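Local coordinates for protein bifunctional cytochrome P450/NADPH--P450 reductase (Deinococcus aerius, PDB 7F3H) that probably hydroxylates organic substrates at a heme iron, using electrons that its fused reductase part draws from NADPH, at residues N216-V219 and D220-R224; E250-S253 and D254-R258; Y259-M262 and T263-A267. All coordinates share one frame; numbering follows the deposited sequence.

Contact 1 of 3, residues N216-V219 and D220-R224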
ATOM      1  N   ASN A 216       6.267  10.383 -18.245  1.00 28.54           N
ATOM      2  CA  ASN A 216       6.523   9.449 -19.336  1.00 29.62           C
ATOM      3  C   ASN A 216       7.827   9.793 -20.033  1.00 34.87           C
ATOM      4  O   ASN A 216       8.621   8.904 -20.333  1.00 38.39           O
ATOM      5  CB  ASN A 216       5.373   9.450 -20.355  1.00 27.89           C
ATOM      6  CG  ASN A 216       4.051   8.971 -19.758  1.00 35.48           C
ATOM      7  OD1 ASN A 216       4.043   8.373 -18.678  1.00 35.67           O
ATOM      8  ND2 ASN A 216       2.927   9.222 -20.455  1.00 32.00           N
ATOM      9  N   GLU A 217       8.064  11.085 -20.294  1.00 35.74           N
ATOM     10  CA  GLU A 217       9.287  11.534 -20.960  1.00 37.24           C
ATOM     11  C   GLU A 217      10.538  11.134 -20.191  1.00 37.32           C
ATOM     12  O   GLU A 217      11.504  10.637 -20.785  1.00 38.35           O
ATOM     13  CB  GLU A 217       9.260  13.047 -21.192  1.00 36.94           C
ATOM     14  CG  GLU A 217       8.496  13.449 -22.456  1.00 43.91           C
ATOM     15  CD  GLU A 217       9.224  13.060 -23.749  1.00 48.96           C
ATOM     16  OE1 GLU A 217      10.378  13.533 -23.950  1.00 37.81           O
ATOM     17  OE2 GLU A 217       8.631  12.280 -24.553  1.00 52.77           O
ATOM     18  N   LEU A 218      10.595  11.457 -18.894  1.00 31.72           N
ATOM     19  CA  LEU A 218      11.780  11.088 -18.127  1.00 31.24           C
ATOM     20  C   LEU A 218      12.015   9.582 -18.180  1.00 40.39           C
ATOM     21  O   LEU A 218      13.145   9.122 -18.436  1.00 37.70           O
ATOM     22  CB  LEU A 218      11.644  11.559 -16.681  1.00 36.69           C
ATOM     23  CG  LEU A 218      12.807  11.318 -15.698  1.00 41.43           C
ATOM     24  CD1 LEU A 218      12.857  12.411 -14.606  1.00 30.98           C
ATOM     25  CD2 LEU A 218      12.779   9.885 -15.064  1.00 37.04           C
ATOM     26  N   VAL A 219      10.953   8.791 -17.949  1.00 34.57           N
ATOM     27  CA  VAL A 219      11.166   7.347 -17.862  1.00 37.60           C
ATOM     28  C   VAL A 219      11.592   6.800 -19.228  1.00 36.80           C
ATOM     29  O   VAL A 219      12.561   6.049 -19.328  1.00 39.12           O
ATOM     30  CB  VAL A 219       9.924   6.622 -17.294  1.00 34.71           C
ATOM     31  CG1 VAL A 219      10.105   5.129 -17.401  1.00 35.63           C
ATOM     32  CG2 VAL A 219       9.672   6.991 -15.813  1.00 28.85           C
ATOM     33  N   ASP A 220      10.887   7.189 -20.293  1.00 39.71           N
ATOM     34  CA  ASP A 220      11.240   6.867 -21.682  1.00 41.27           C
ATOM     35  C   ASP A 220      12.696   7.163 -22.041  1.00 39.63           C
ATOM     36  O   ASP A 220      13.359   6.377 -22.706  1.00 44.04           O
ATOM     37  CB  ASP A 220      10.359   7.670 -22.625  1.00 40.64           C
ATOM     38  CG  ASP A 220       8.940   7.147 -22.678  1.00 44.39           C
ATOM     39  OD1 ASP A 220       8.687   6.010 -22.226  1.00 47.88           O
ATOM     40  OD2 ASP A 220       8.071   7.913 -23.184  1.00 48.75           O
ATOM     41  N   GLU A 221      13.176   8.303 -21.615  1.00 42.14           N
ATOM     42  CA  GLU A 221      14.531   8.749 -21.798  1.00 41.86           C
ATOM     43  C   GLU A 221      15.510   7.790 -21.108  1.00 46.92           C
ATOM     44  O   GLU A 221      16.412   7.226 -21.758  1.00 46.95           O
ATOM     45  CB  GLU A 221      14.347  10.178 -21.274  1.00 53.49           C
ATOM     46  CG  GLU A 221      15.105  11.469 -21.149  1.00 61.65           C
ATOM     47  CD  GLU A 221      16.072  11.707 -19.898  1.00 70.77           C
ATOM     48  OE1 GLU A 221      15.927  11.008 -18.793  1.00 68.30           O
ATOM     49  OE2 GLU A 221      16.925  12.729 -19.970  1.00 86.48           O
ATOM     50  N   VAL A 222      15.252   7.465 -19.848  1.00 43.11           N
ATOM     51  CA  VAL A 222      16.058   6.452 -19.166  1.00 39.98           C
ATOM     52  C   VAL A 222      16.050   5.144 -19.960  1.00 44.42           C
ATOM     53  O   VAL A 222      17.098   4.489 -20.135  1.00 51.53           O
ATOM     54  CB  VAL A 222      15.550   6.239 -17.722  1.00 40.62           C
ATOM     55  CG1 VAL A 222      15.980   4.887 -17.079  1.00 28.78           C
ATOM     56  CG2 VAL A 222      15.881   7.442 -16.903  1.00 31.21           C
ATOM     57  N   ILE A 223      14.887   4.746 -20.472  1.00 39.64           N
ATOM     58  CA  ILE A 223      14.765   3.461 -21.182  1.00 41.38           C
ATOM     59  C   ILE A 223      15.558   3.447 -22.482  1.00 44.94           C
ATOM     60  O   ILE A 223      16.311   2.504 -22.749  1.00 46.45           O
ATOM     61  CB  ILE A 223      13.279   3.117 -21.448  1.00 40.85           C
ATOM     62  CG1 ILE A 223      12.639   2.516 -20.222  1.00 32.13           C
ATOM     63  CG2 ILE A 223      13.160   2.138 -22.596  1.00 34.83           C
ATOM     64  CD1 ILE A 223      11.098   2.582 -20.272  1.00 31.31           C
ATOM     65  N   ARG A 224      15.422   4.496 -23.304  1.00 43.20           N
ATOM     66  CA  ARG A 224      16.048   4.420 -24.637  1.00 52.64           C
ATOM     67  C   ARG A 224      17.558   4.312 -24.380  1.00 58.47           C
ATOM     68  O   ARG A 224      18.375   3.917 -25.248  1.00 63.02           O
ATOM     69  CB  ARG A 224      15.896   5.684 -25.477  1.00 45.67           C
ATOM     70  CG  ARG A 224      16.821   6.854 -25.418  1.00 55.21           C
ATOM     71  CD  ARG A 224      16.031   7.779 -26.183  1.00 57.55           C
ATOM     72  NE  ARG A 224      15.037   8.399 -25.290  1.00 64.66           N
ATOM     73  CZ  ARG A 224      13.853   8.907 -25.506  1.00 59.83           C
ATOM     74  NH1 ARG A 224      13.151   8.672 -26.581  1.00 54.90           N
ATOM     75  NH2 ARG A 224      13.336   9.611 -24.504  1.00 54.19           N
TER
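D220 bonds back to N216, one helical turn earlier. Its backbone N donates to N216 O at 2.8 Å, in a nearly straight bond (N-H...O 164°). The carboxylate sits beside this oxygen, which is already in use. OD2 of D220 is 3.1 Å from N216 O, two acceptors that do not bond to each other. CG is placed there by a first torsion that sets it opposite the carbonyl carbon and beside the backbone N (chi1 -74°). OD1 forms a salt bridge with R258 of helix 254-285, which probably offsets the carboxylate's charge. With an alanine here, R258 would probably lose its carboxylate mate and its guanidinium would be less firmly oriented. V219 and I223 pack along the same face of the helix, CG1 of V219 meeting CD1 of I223 at 4.0 Å. On another flank L218 CD2 and V222 CG2 are looser, at 4.4 Å. Three further backbone bonds, E221 to E217, V222 to L218 and I223 to V219, continue the alpha-helical ladder. The solvent side carries E217, E221 and R224. This is the late part of helix 199-227, the G helix of the P450 fold. V219 touches R258 and V261, and I223 touches I257, of helix 254-285. V222 and I223 also rest on L237 of helix 236-242, and L218 and V219 touch F176 of helix 175-190.

Contact 2 of 3, residues E250-S253 and D254-R258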
ATOM      1  N   GLU A 250       7.831 -13.668 -25.777  1.00 55.98           N
ATOM      2  CA  GLU A 250       7.900 -12.245 -26.085  1.00 56.17           C
ATOM      3  C   GLU A 250       8.505 -11.432 -24.945  1.00 51.12           C
ATOM      4  O   GLU A 250       8.367 -11.775 -23.771  1.00 52.93           O
ATOM      5  CB  GLU A 250       6.486 -11.728 -26.379  1.00 54.38           C
ATOM      6  CG  GLU A 250       5.835 -12.391 -27.603  1.00 59.96           C
ATOM      7  CD  GLU A 250       4.411 -11.918 -27.856  1.00 63.29           C
ATOM      8  OE1 GLU A 250       4.139 -10.711 -27.677  1.00 62.96           O
ATOM      9  OE2 GLU A 250       3.565 -12.754 -28.248  1.00 62.82           O
ATOM     10  N   ARG A 251       9.180 -10.340 -25.306  1.00 48.76           N
ATOM     11  CA  ARG A 251       9.628  -9.358 -24.331  1.00 49.38           C
ATOM     12  C   ARG A 251       8.538  -8.311 -24.119  1.00 48.72           C
ATOM     13  O   ARG A 251       7.560  -8.228 -24.876  1.00 42.49           O
ATOM     14  CB  ARG A 251      10.922  -8.673 -24.776  1.00 52.88           C
ATOM     15  CG  ARG A 251      12.187  -9.500 -24.602  1.00 52.96           C
ATOM     16  CD  ARG A 251      13.444  -8.715 -24.957  1.00 54.96           C
ATOM     17  NE  ARG A 251      13.541  -8.458 -26.398  1.00 67.26           N
ATOM     18  CZ  ARG A 251      13.246  -7.297 -26.994  1.00 72.24           C
ATOM     19  NH1 ARG A 251      12.847  -6.246 -26.277  1.00 63.44           N
ATOM     20  NH2 ARG A 251      13.368  -7.178 -28.316  1.00 71.83           N
ATOM     21  N   LEU A 252       8.692  -7.525 -23.055  1.00 38.79           N
ATOM     22  CA  LEU A 252       7.776  -6.421 -22.846  1.00 40.29           C
ATOM     23  C   LEU A 252       8.135  -5.305 -23.816  1.00 36.72           C
ATOM     24  O   LEU A 252       9.318  -5.058 -24.063  1.00 40.41           O
ATOM     25  CB  LEU A 252       7.858  -5.939 -21.395  1.00 43.17           C
ATOM     26  CG  LEU A 252       7.337  -6.880 -20.301  1.00 32.66           C
ATOM     27  CD1 LEU A 252       7.374  -6.172 -18.982  1.00 36.36           C
ATOM     28  CD2 LEU A 252       5.924  -7.328 -20.580  1.00 35.82           C
ATOM     29  N   SER A 253       7.115  -4.655 -24.396  1.00 36.29           N
ATOM     30  CA  SER A 253       7.314  -3.431 -25.175  1.00 28.97           C
ATOM     31  C   SER A 253       7.903  -2.317 -24.316  1.00 41.84           C
ATOM     32  O   SER A 253       7.793  -2.313 -23.084  1.00 41.34           O
ATOM     33  CB  SER A 253       6.012  -2.944 -25.801  1.00 34.26           C
ATOM     34  OG  SER A 253       5.204  -2.264 -24.860  1.00 41.53           O
ATOM     35  N   ASP A 254       8.450  -1.303 -24.995  1.00 46.01           N
ATOM     36  CA  ASP A 254       9.015  -0.160 -24.277  1.00 44.80           C
ATOM     37  C   ASP A 254       7.910   0.640 -23.588  1.00 39.74           C
ATOM     38  O   ASP A 254       8.070   1.066 -22.433  1.00 35.44           O
ATOM     39  CB  ASP A 254       9.823   0.731 -25.233  1.00 40.87           C
ATOM     40  CG  ASP A 254      11.224   0.156 -25.592  1.00 45.07           C
ATOM     41  OD1 ASP A 254      11.777  -0.756 -24.915  1.00 41.98           O
ATOM     42  OD2 ASP A 254      11.785   0.660 -26.583  1.00 46.36           O
ATOM     43  N   GLU A 255       6.769   0.805 -24.268  1.00 35.39           N
ATOM     44  CA  GLU A 255       5.632   1.482 -23.660  1.00 37.18           C
ATOM     45  C   GLU A 255       5.234   0.777 -22.369  1.00 38.06           C
ATOM     46  O   GLU A 255       5.106   1.400 -21.309  1.00 35.06           O
ATOM     47  CB  GLU A 255       4.430   1.454 -24.609  1.00 29.07           C
ATOM     48  CG  GLU A 255       3.385   2.477 -24.286  1.00 35.90           C
ATOM     49  CD  GLU A 255       2.061   2.207 -24.946  1.00 40.25           C
ATOM     50  OE1 GLU A 255       1.831   1.056 -25.324  1.00 46.82           O
ATOM     51  OE2 GLU A 255       1.264   3.150 -25.136  1.00 55.18           O
ATOM     52  N   ASN A 256       5.105  -0.549 -22.433  1.00 31.92           N
ATOM     53  CA  ASN A 256       4.650  -1.277 -21.259  1.00 38.13           C
ATOM     54  C   ASN A 256       5.692  -1.272 -20.142  1.00 37.76           C
ATOM     55  O   ASN A 256       5.323  -1.284 -18.964  1.00 37.17           O
ATOM     56  CB  ASN A 256       4.250  -2.705 -21.625  1.00 39.19           C
ATOM     57  CG  ASN A 256       3.494  -3.385 -20.500  1.00 42.00           C
ATOM     58  OD1 ASN A 256       4.102  -4.053 -19.640  1.00 35.71           O
ATOM     59  ND2 ASN A 256       2.163  -3.204 -20.481  1.00 33.07           N
ATOM     60  N   ILE A 257       6.990  -1.314 -20.476  1.00 34.88           N
ATOM     61  CA  ILE A 257       8.018  -1.160 -19.443  1.00 32.83           C
ATOM     62  C   ILE A 257       7.865   0.173 -18.710  1.00 29.63           C
ATOM     63  O   ILE A 257       7.982   0.247 -17.476  1.00 30.55           O
ATOM     64  CB  ILE A 257       9.421  -1.289 -20.048  1.00 34.49           C
ATOM     65  CG1 ILE A 257       9.658  -2.713 -20.540  1.00 41.59           C
ATOM     66  CG2 ILE A 257      10.464  -0.862 -19.032  1.00 30.52           C
ATOM     67  CD1 ILE A 257      10.906  -2.862 -21.397  1.00 40.52           C
ATOM     68  N   ARG A 258       7.649   1.256 -19.457  1.00 31.99           N
ATOM     69  CA  ARG A 258       7.473   2.536 -18.774  1.00 36.43           C
ATOM     70  C   ARG A 258       6.244   2.474 -17.882  1.00 33.49           C
ATOM     71  O   ARG A 258       6.275   2.952 -16.737  1.00 30.81           O
ATOM     72  CB  ARG A 258       7.385   3.709 -19.761  1.00 31.89           C
ATOM     73  CG  ARG A 258       6.362   4.731 -19.325  1.00 34.93           C
ATOM     74  CD  ARG A 258       6.352   5.979 -20.145  1.00 37.50           C
ATOM     75  NE  ARG A 258       5.748   5.861 -21.476  1.00 42.70           N
ATOM     76  CZ  ARG A 258       4.437   5.869 -21.716  1.00 42.76           C
ATOM     77  NH1 ARG A 258       3.586   5.949 -20.723  1.00 41.75           N
ATOM     78  NH2 ARG A 258       3.967   5.781 -22.958  1.00 47.33           N
TER
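S253 O accepts I257 N at 2.9 Å, the first turn of helix 254-285, as the chain passes from extended loop into helix. S253 is the N-cap. Its OG accepts N256 N at 3.0 Å (N-H...O 163°) and satisfies an amide that has no earlier carbonyl of its own helix to bind. The hydroxyl can do this because OG stands between the backbone N and the carbonyl carbon (chi1 79°), over the start of the turn. L252, just before the cap, and I257, five residues on, form a hydrophobic staple. CB of L252 meets CG1 of I257 at 3.8 Å, so an apolar clasp spans the capped end. Both side chains also rest on M240 of helix 236-242, and L252 reaches K102 and I106 of helix 98-107. D254 and E255 occupy the first two positions after the cap. Their negative charges would probably interact well with the positive end of the helix dipole. D254 has a firmer partner in R227 of helix 199-227, to which OD1 forms a salt bridge. N256 turns back under the loop with CG opposite its backbone N (chi1 -168°). Its amide is held from outside: ND2 bonds to D88 O, and OD1 accepts from Q260 NE2. On the loop side, that same OD1 has the CD2 methyl of L252 against it at 3.9 Å.

Contact 3 of 3, residues Y259-M262 and T263-A267. With HEM (protoporphyrin IX containing Fe), chain E.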
ATOM      1  N   TYR A 259       5.160   1.864 -18.393  1.00 29.99           N
ATOM      2  CA  TYR A 259       3.949   1.678 -17.599  1.00 30.17           C
ATOM      3  C   TYR A 259       4.238   0.916 -16.305  1.00 31.95           C
ATOM      4  O   TYR A 259       3.770   1.310 -15.228  1.00 31.77           O
ATOM      5  CB  TYR A 259       2.908   0.946 -18.429  1.00 31.60           C
ATOM      6  CG  TYR A 259       2.150   1.849 -19.350  1.00 43.66           C
ATOM      7  CD1 TYR A 259       1.929   3.190 -19.020  1.00 37.57           C
ATOM      8  CD2 TYR A 259       1.628   1.375 -20.553  1.00 42.20           C
ATOM      9  CE1 TYR A 259       1.224   4.022 -19.877  1.00 35.22           C
ATOM     10  CE2 TYR A 259       0.919   2.213 -21.402  1.00 41.60           C
ATOM     11  CZ  TYR A 259       0.724   3.521 -21.055  1.00 37.54           C
ATOM     12  OH  TYR A 259       0.016   4.327 -21.898  1.00 49.66           O
ATOM     13  N   GLN A 260       5.062  -0.129 -16.374  1.00 28.23           N
ATOM     14  CA  GLN A 260       5.400  -0.872 -15.162  1.00 30.75           C
ATOM     15  C   GLN A 260       6.203  -0.004 -14.197  1.00 31.75           C
ATOM     16  O   GLN A 260       5.981  -0.055 -12.980  1.00 26.98           O
ATOM     17  CB  GLN A 260       6.185  -2.149 -15.491  1.00 31.49           C
ATOM     18  CG  GLN A 260       5.489  -3.160 -16.434  1.00 35.12           C
ATOM     19  CD  GLN A 260       4.068  -3.552 -16.031  1.00 35.22           C
ATOM     20  OE1 GLN A 260       3.648  -3.387 -14.872  1.00 36.01           O
ATOM     21  NE2 GLN A 260       3.313  -4.074 -17.000  1.00 34.06           N
ATOM     22  N   VAL A 261       7.162   0.777 -14.712  1.00 29.01           N
ATOM     23  CA  VAL A 261       7.913   1.679 -13.831  1.00 32.55           C
ATOM     24  C   VAL A 261       6.967   2.650 -13.118  1.00 28.14           C
ATOM     25  O   VAL A 261       7.019   2.830 -11.882  1.00 27.64           O
ATOM     26  CB  VAL A 261       9.012   2.413 -14.620  1.00 32.75           C
ATOM     27  CG1 VAL A 261       9.520   3.624 -13.827  1.00 24.45           C
ATOM     28  CG2 VAL A 261      10.129   1.435 -14.968  1.00 24.26           C
ATOM     29  N   MET A 262       6.074   3.277 -13.891  1.00 26.75           N
ATOM     30  CA  MET A 262       5.072   4.159 -13.297  1.00 29.89           C
ATOM     31  C   MET A 262       4.252   3.411 -12.247  1.00 31.67           C
ATOM     32  O   MET A 262       3.960   3.951 -11.183  1.00 31.32           O
ATOM     33  CB  MET A 262       4.149   4.737 -14.375  1.00 29.49           C
ATOM     34  CG  MET A 262       4.781   5.762 -15.331  1.00 29.11           C
ATOM     35  SD  MET A 262       5.608   7.116 -14.490  1.00 40.67           S
ATOM     36  CE  MET A 262       4.283   7.768 -13.435  1.00 30.99           C
ATOM     37  N   THR A 263       3.926   2.142 -12.526  1.00 32.02           N
ATOM     38  CA  THR A 263       3.106   1.313 -11.650  1.00 29.31           C
ATOM     39  C   THR A 263       3.810   1.062 -10.317  1.00 29.39           C
ATOM     40  O   THR A 263       3.203   1.188  -9.247  1.00 28.14           O
ATOM     41  CB  THR A 263       2.780  -0.007 -12.384  1.00 32.18           C
ATOM     42  OG1 THR A 263       2.048   0.288 -13.576  1.00 30.00           O
ATOM     43  CG2 THR A 263       1.927  -0.942 -11.547  1.00 28.55           C
ATOM     44  N   PHE A 264       5.083   0.649 -10.367  1.00 28.78           N
ATOM     45  CA  PHE A 264       5.888   0.533  -9.145  1.00 26.61           C
ATOM     46  C   PHE A 264       5.756   1.776  -8.278  1.00 30.80           C
ATOM     47  O   PHE A 264       5.583   1.674  -7.054  1.00 30.61           O
ATOM     48  CB  PHE A 264       7.365   0.280  -9.461  1.00 27.03           C
ATOM     49  CG  PHE A 264       7.613  -0.924 -10.302  1.00 29.11           C
ATOM     50  CD1 PHE A 264       6.663  -1.933 -10.410  1.00 31.43           C
ATOM     51  CD2 PHE A 264       8.782  -1.028 -11.028  1.00 29.34           C
ATOM     52  CE1 PHE A 264       6.882  -3.029 -11.235  1.00 30.79           C
ATOM     53  CE2 PHE A 264       9.004  -2.113 -11.852  1.00 33.84           C
ATOM     54  CZ  PHE A 264       8.052  -3.125 -11.945  1.00 28.79           C
ATOM     55  N   LEU A 265       5.808   2.966  -8.902  1.00 29.73           N
ATOM     56  CA  LEU A 265       5.688   4.200  -8.119  1.00 31.23           C
ATOM     57  C   LEU A 265       4.264   4.432  -7.610  1.00 32.08           C
ATOM     58  O   LEU A 265       4.066   4.930  -6.490  1.00 32.22           O
ATOM     59  CB  LEU A 265       6.104   5.388  -8.966  1.00 33.52           C
ATOM     60  CG  LEU A 265       7.594   5.397  -9.276  1.00 38.35           C
ATOM     61  CD1 LEU A 265       7.830   6.147 -10.640  1.00 33.92           C
ATOM     62  CD2 LEU A 265       8.322   6.020  -8.099  1.00 26.24           C
ATOM     63  N   ILE A 266       3.266   4.148  -8.449  1.00 30.46           N
ATOM     64  CA  ILE A 266       1.869   4.358  -8.075  1.00 28.93           C
ATOM     65  C   ILE A 266       1.528   3.506  -6.868  1.00 33.09           C
ATOM     66  O   ILE A 266       1.091   4.010  -5.826  1.00 38.06           O
ATOM     67  CB  ILE A 266       0.935   4.013  -9.254  1.00 33.32           C
ATOM     68  CG1 ILE A 266       1.183   4.907 -10.468  1.00 30.90           C
ATOM     69  CG2 ILE A 266      -0.530   3.984  -8.791  1.00 26.47           C
ATOM     70  CD1 ILE A 266       1.445   6.318 -10.095  1.00 32.37           C
ATOM     71  N   ALA A 267       1.820   2.207  -6.972  1.00 33.97           N
ATOM     72  CA  ALA A 267       1.382   1.162  -6.066  1.00 30.10           C
ATOM     73  C   ALA A 267       2.362   0.939  -4.928  1.00 33.21           C
ATOM     74  O   ALA A 267       2.031   0.240  -3.964  1.00 30.95           O
ATOM     75  CB  ALA A 267       1.179  -0.157  -6.843  1.00 22.37           C
TER
HETATM   76  CHA HEM E 601      -1.388  -4.836  -5.851  1.00 23.29           C
HETATM   77  CHB HEM E 601       3.182  -3.275  -6.396  1.00 25.55           C
HETATM   78  CHC HEM E 601       3.401  -2.315  -1.623  1.00 27.38           C
HETATM   79  CHD HEM E 601      -1.251  -3.598  -1.146  1.00 21.49           C
HETATM   80  C1A HEM E 601      -0.175  -4.505  -6.404  1.00 25.76           C
HETATM   81  C2A HEM E 601       0.152  -4.579  -7.812  1.00 29.25           C
HETATM   82  C3A HEM E 601       1.425  -4.187  -7.979  1.00 25.52           C
HETATM   83  C4A HEM E 601       1.923  -3.769  -6.678  1.00 24.07           C
HETATM   84  CMA HEM E 601       2.198  -4.121  -9.322  1.00 19.69           C
HETATM   85  CAA HEM E 601      -0.797  -5.141  -8.883  1.00 26.97           C
HETATM   86  CBA HEM E 601      -0.482  -6.633  -9.034  1.00 26.10           C
HETATM   87  CGA HEM E 601      -1.310  -7.294 -10.137  1.00 31.28           C
HETATM   88  O1A HEM E 601      -0.681  -8.039 -10.937  1.00 29.44           O
HETATM   89  O2A HEM E 601      -2.536  -7.036 -10.331  1.00 26.62           O
HETATM   90  C1B HEM E 601       3.667  -2.915  -5.155  1.00 24.15           C
HETATM   91  C2B HEM E 601       5.017  -2.460  -4.850  1.00 23.56           C
HETATM   92  C3B HEM E 601       5.076  -2.248  -3.523  1.00 23.47           C
HETATM   93  C4B HEM E 601       3.757  -2.488  -2.969  1.00 28.11           C
HETATM   94  CMB HEM E 601       6.152  -2.355  -5.889  1.00 18.29           C
HETATM   95  CAB HEM E 601       6.214  -1.693  -2.637  1.00 25.68           C
HETATM   96  CBB HEM E 601       7.371  -1.209  -3.095  1.00 35.04           C
HETATM   97  C1C HEM E 601       2.156  -2.562  -1.066  1.00 26.63           C
HETATM   98  C2C HEM E 601       1.782  -2.455   0.351  1.00 28.38           C
HETATM   99  C3C HEM E 601       0.484  -2.806   0.416  1.00 24.07           C
HETATM  100  C4C HEM E 601       0.024  -3.173  -0.889  1.00 21.28           C
HETATM  101  CMC HEM E 601       2.716  -1.981   1.503  1.00 25.84           C
HETATM  102  CAC HEM E 601      -0.481  -2.911   1.587  1.00 27.07           C
HETATM  103  CBC HEM E 601      -0.107  -2.656   2.833  1.00 35.57           C
HETATM  104  C1D HEM E 601      -1.698  -4.039  -2.376  1.00 23.81           C
HETATM  105  C2D HEM E 601      -3.057  -4.476  -2.687  1.00 24.60           C
HETATM  106  C3D HEM E 601      -3.067  -4.814  -3.975  1.00 22.22           C
HETATM  107  C4D HEM E 601      -1.751  -4.597  -4.543  1.00 24.65           C
HETATM  108  CMD HEM E 601      -4.265  -4.558  -1.716  1.00 17.46           C
HETATM  109  CAD HEM E 601      -4.291  -5.322  -4.715  1.00 21.13           C
HETATM  110  CBD HEM E 601      -4.962  -4.062  -5.192  1.00 21.33           C
HETATM  111  CGD HEM E 601      -6.278  -4.358  -5.828  1.00 27.53           C
HETATM  112  O1D HEM E 601      -6.722  -3.446  -6.568  1.00 28.68           O
HETATM  113  O2D HEM E 601      -6.865  -5.467  -5.606  1.00 30.36           O
HETATM  114  NA  HEM E 601       0.919  -3.978  -5.753  1.00 23.77           N
HETATM  115  NB  HEM E 601       2.934  -2.933  -3.993  1.00 23.11           N
HETATM  116  NC  HEM E 601       1.048  -2.988  -1.787  1.00 21.14           N
HETATM  117  ND  HEM E 601      -0.935  -4.130  -3.530  1.00 20.20           N
HETATM  118 FE   HEM E 601       0.976  -3.634  -3.735  1.00 28.73          FE
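T263 reaches back to Y259 O with two donors. Its OG1 bonds at 2.6 Å from above the carbonyl plane, and its backbone N bonds at 2.8 Å at a less direct angle (N-H...O 144°). OG1 is set beside the backbone N by chi1 -61°, which leaves the methyl CG2 pointing the other way, 3.9 Å from CMA of the heme. The tight part continues at F264. One face of its ring lies beneath Q260 O, which stands 3.2 Å above the plane over the centre, while F264 N bonds to the same oxygen. F111 adds an edge-to-face contact with this ring. On another flank I266 CG1 sits close to M262 O, and L180 packs on both side chains. V261 CG1 and L265 CD1 are looser, at 4.4 Å. The margin is Y259, the one partly exposed residue, whose ring leads away from the turn toward a bound sulfate. The Q260 amide is buried but satisfied: OE1 accepts from L90 N, and NE2 has N256 as its partner. A267 CB is 3.7 Å from CHB of the heme. A267 O comes closer, 3.3 Å from NB of the heme, and accepts from the T271 hydroxyl. The T263 hydroxyl is thus tied back to Y259 O. Apart from A267 O, the heme meets carbon here, the T263 methyl and A267 CB, consistent with this helix lining the distal pocket, as in other P450s.

Along the chain, contact 1 comes first, late in helix 199-227. The chain then runs through helix 236-242 and a loop, and contact 2 joins that loop to the start of helix 254-285. Contact 3 follows directly on that helix and carries it to the heme. Each contact is local, its bonds reaching about one turn along the chain, so none closes a long loop. They lie in series, neither nested nor crossing. The ties between them are lateral. R258 of contact 2 joins D220 of contact 1, and I223 packs on I257. Further along, V219 meets V261 and M262 of contact 3. Helix 199-227 is thereby laid against the first turns of helix 254-285.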